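Local coordinates for gentamicin resistance protein (Enterococcus gallinarum, PDB 3TDV) that probably confers gentamicin resistance by phosphorylating the 2' hydroxyl of aminoglycosides, with GTP preferred over ATP as the phosphate donor, at residues 72-77 with 217-222. Numbering follows the deposited sequence.
Sequences VNIPQY and IDFGDA. With MG (magnesium ion), chain D; MG (magnesium ion), chain E; GDP (guanosine-5'-diphosphate), chain C.
Ile-74 meets the far end of the Phe-219 ring. Its CG2 methyl comes in obliquely, 3.8 Å from CZ of Phe-219, and the two side chains cross at about a right angle. The methyl lies beside the backbone N of Ile-74 and anti to its carbonyl carbon, because CG1 holds the place between those two groups (chi1 63°). Pro-75 rests against Ile-217 and Phe-219. Its CD is 4.0 Å from Ile-217 CA and also touches the ring of Phe-219 at CE2. Its CG reaches the CG2 methyl of Ile-217 at 4.2 Å. Tyr-92 of strand 88-93 also packs on the proline.

Ile-217 continues the apolar layer to the nucleotide. Its CG2 approaches the guanine O6 of GDP, and its CD1 lies 3.9 Å from C8 of GDP. The next residue, Asp-218, turns to the phosphates with CG anti to its backbone N (chi1 -166°). Its OD2 bridges both magnesium ions, while OD1 binds one of them at 2.2 Å. OD1 also accepts a hydrogen bond from Gly-220 N, on the anti side but 31° out of the carboxylate plane, closing an Asx turn. His-201 completes the protein ligands of the other magnesium.

Residues 218-220 form the DFG motif of the kinase-like fold. The contact itself is apolar. Backbone bonds of Asn-73 tie the same loop to strand 213-216, and the metal chemistry falls to Asp-218, which points away.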
loop_
_atom_site.group_PDB
_atom_site.type_symbol
_atom_site.label_atom_id
_atom_site.label_comp_id
_atom_site.label_asym_id
_atom_site.label_seq_id
_atom_site.Cartn_x
_atom_site.Cartn_y
_atom_site.Cartn_z
ATOM N N VAL A 72 1.423 16.744 -1.257
ATOM C CA VAL A 72 1.967 16.110 -2.465
ATOM C C VAL A 72 0.870 15.848 -3.510
ATOM O O VAL A 72 -0.326 15.972 -3.206
ATOM C CB VAL A 72 2.676 14.784 -2.169
ATOM C CG1 VAL A 72 3.882 15.002 -1.256
ATOM C CG2 VAL A 72 1.686 13.761 -1.594
ATOM N N ASN A 73 1.275 15.504 -4.736
ATOM C CA ASN A 73 0.316 15.112 -5.770
ATOM C C ASN A 73 -0.226 13.711 -5.556
ATOM O O ASN A 73 0.526 12.785 -5.220
ATOM C CB ASN A 73 0.946 15.147 -7.164
ATOM C CG ASN A 73 1.185 16.559 -7.671
ATOM O OD1 ASN A 73 0.441 17.502 -7.348
ATOM N ND2 ASN A 73 2.227 16.711 -8.483
ATOM N N ILE A 74 -1.526 13.558 -5.792
ATOM C CA ILE A 74 -2.188 12.252 -5.790
ATOM C C ILE A 74 -3.012 12.118 -7.087
ATOM O O ILE A 74 -3.307 13.128 -7.735
ATOM C CB ILE A 74 -3.084 12.121 -4.545
ATOM C CG1 ILE A 74 -4.195 13.175 -4.583
ATOM C CG2 ILE A 74 -2.241 12.294 -3.272
ATOM C CD1 ILE A 74 -5.204 13.030 -3.459
ATOM N N PRO A 75 -3.381 10.882 -7.485
ATOM C CA PRO A 75 -4.125 10.758 -8.745
ATOM C C PRO A 75 -5.389 11.598 -8.719
ATOM O O PRO A 75 -6.095 11.639 -7.704
ATOM C CB PRO A 75 -4.492 9.274 -8.785
ATOM C CG PRO A 75 -3.422 8.616 -8.024
ATOM C CD PRO A 75 -3.077 9.563 -6.900
ATOM N N GLN A 76 -5.667 12.292 -9.818
ATOM C CA GLN A 76 -6.950 12.980 -9.942
ATOM C C GLN A 76 -7.691 12.507 -11.179
ATOM O O GLN A 76 -7.245 12.706 -12.326
ATOM C CB GLN A 76 -6.782 14.504 -9.876
ATOM C CG GLN A 76 -6.475 14.999 -8.452
ATOM C CD GLN A 76 -7.602 14.664 -7.450
ATOM O OE1 GLN A 76 -8.459 15.514 -7.165
ATOM N NE2 GLN A 76 -7.595 13.425 -6.901
ATOM N N TYR A 77 -8.827 11.861 -10.932
ATOM C CA TYR A 77 -9.516 11.086 -11.966
ATOM C C TYR A 77 -10.286 12.001 -12.902
ATOM O O TYR A 77 -11.433 12.365 -12.628
ATOM C CB TYR A 77 -10.435 10.069 -11.311
ATOM C CG TYR A 77 -9.697 8.971 -10.585
ATOM C CD1 TYR A 77 -8.334 8.760 -10.798
ATOM C CD2 TYR A 77 -10.362 8.131 -9.697
ATOM C CE1 TYR A 77 -7.652 7.733 -10.134
ATOM C CE2 TYR A 77 -9.690 7.111 -9.029
ATOM C CZ TYR A 77 -8.346 6.913 -9.251
ATOM O OH TYR A 77 -7.695 5.890 -8.597
ATOM N N ILE A 217 0.651 7.308 -5.203
ATOM C CA ILE A 217 -0.383 6.700 -6.039
ATOM C C ILE A 217 -0.989 5.484 -5.364
ATOM O O ILE A 217 -0.600 5.115 -4.239
ATOM C CB ILE A 217 0.193 6.226 -7.380
ATOM C CG1 ILE A 217 1.404 5.324 -7.135
ATOM C CG2 ILE A 217 0.573 7.424 -8.273
ATOM C CD1 ILE A 217 1.955 4.661 -8.389
ATOM N N ASP A 218 -1.927 4.853 -6.074
ATOM C CA ASP A 218 -2.566 3.635 -5.605
ATOM C C ASP A 218 -3.182 3.762 -4.220
ATOM O O ASP A 218 -2.624 3.247 -3.243
ATOM C CB ASP A 218 -1.601 2.433 -5.593
ATOM C CG ASP A 218 -2.362 1.102 -5.441
ATOM O OD1 ASP A 218 -3.609 1.171 -5.290
ATOM O OD2 ASP A 218 -1.752 0.007 -5.491
ATOM N N PHE A 219 -4.347 4.400 -4.130
ATOM C CA PHE A 219 -5.045 4.485 -2.844
ATOM C C PHE A 219 -6.062 3.346 -2.676
ATOM O O PHE A 219 -6.982 3.456 -1.860
ATOM C CB PHE A 219 -5.736 5.851 -2.688
ATOM C CG PHE A 219 -4.801 6.975 -2.273
ATOM C CD1 PHE A 219 -4.928 7.573 -1.019
ATOM C CD2 PHE A 219 -3.813 7.434 -3.136
ATOM C CE1 PHE A 219 -4.081 8.599 -0.639
ATOM C CE2 PHE A 219 -2.975 8.450 -2.764
ATOM C CZ PHE A 219 -3.099 9.039 -1.515
ATOM N N GLY A 220 -5.896 2.252 -3.423
ATOM C CA GLY A 220 -6.898 1.181 -3.419
ATOM C C GLY A 220 -7.195 0.556 -2.049
ATOM O O GLY A 220 -8.318 0.108 -1.775
ATOM N N ASP A 221 -6.204 0.546 -1.160
ATOM C CA ASP A 221 -6.391 -0.092 0.141
ATOM C C ASP A 221 -6.741 0.906 1.220
ATOM O O ASP A 221 -6.653 0.590 2.410
ATOM C CB ASP A 221 -5.123 -0.847 0.551
ATOM C CG ASP A 221 -4.964 -2.155 -0.189
ATOM O OD1 ASP A 221 -5.873 -3.021 -0.089
ATOM O OD2 ASP A 221 -3.924 -2.320 -0.872
ATOM N N ALA A 222 -7.110 2.123 0.830
ATOM C CA ALA A 222 -7.425 3.124 1.852
ATOM C C ALA A 222 -8.518 2.574 2.772
ATOM O O ALA A 222 -9.506 2.036 2.304
ATOM C CB ALA A 222 -7.847 4.454 1.223
HETATM MG MG MG D . -0.134 -0.792 -6.549
HETATM MG MG MG E . -4.085 -0.969 -5.403
HETATM P PB GDP C . -2.389 -1.910 -8.286
HETATM O O1B GDP C . -3.039 -3.100 -8.949
HETATM O O2B GDP C . -1.054 -2.390 -7.744
HETATM O O3B GDP C . -3.299 -1.370 -7.199
HETATM O O3A GDP C . -2.153 -0.773 -9.421
HETATM P PA GDP C . -1.417 0.636 -9.142
HETATM O O1A GDP C . -2.393 1.765 -8.861
HETATM O O2A GDP C . -0.322 0.600 -8.100
HETATM O "O5'" GDP C . -0.696 0.862 -10.561
HETATM C "C5'" GDP C . 0.155 -0.212 -10.973
HETATM C "C4'" GDP C . 1.479 0.357 -11.412
HETATM O "O4'" GDP C . 1.292 1.305 -12.475
HETATM C "C3'" GDP C . 2.192 1.156 -10.322
HETATM O "O3'" GDP C . 2.890 0.309 -9.397
HETATM C "C2'" GDP C . 3.105 2.049 -11.137
HETATM O "O2'" GDP C . 4.271 1.341 -11.582
HETATM C "C1'" GDP C . 2.268 2.355 -12.361
HETATM N N9 GDP C . 1.634 3.697 -12.197
HETATM C C8 GDP C . 0.349 3.989 -11.881
HETATM N N7 GDP C . 0.141 5.335 -11.802
HETATM C C5 GDP C . 1.321 5.937 -12.057
HETATM C C6 GDP C . 1.820 7.334 -12.168
HETATM O O6 GDP C . 1.054 8.312 -11.984
HETATM N N1 GDP C . 3.116 7.514 -12.467
HETATM C C2 GDP C . 3.960 6.477 -12.686
HETATM N N2 GDP C . 5.266 6.719 -12.988
HETATM N N3 GDP C . 3.564 5.177 -12.615
HETATM C C4 GDP C . 2.287 4.854 -12.314
HETATM O O HOH W 1 0.147 -2.117 -4.936
HETATM O O HOH W 2 1.629 -1.710 -7.211
HETATM O O HOH W 3 -3.663 -2.995 -5.016
HETATM O O HOH W 4 -3.374 -0.869 -3.418
HETATM O O HOH W 5 -6.022 -0.924 -5.879
#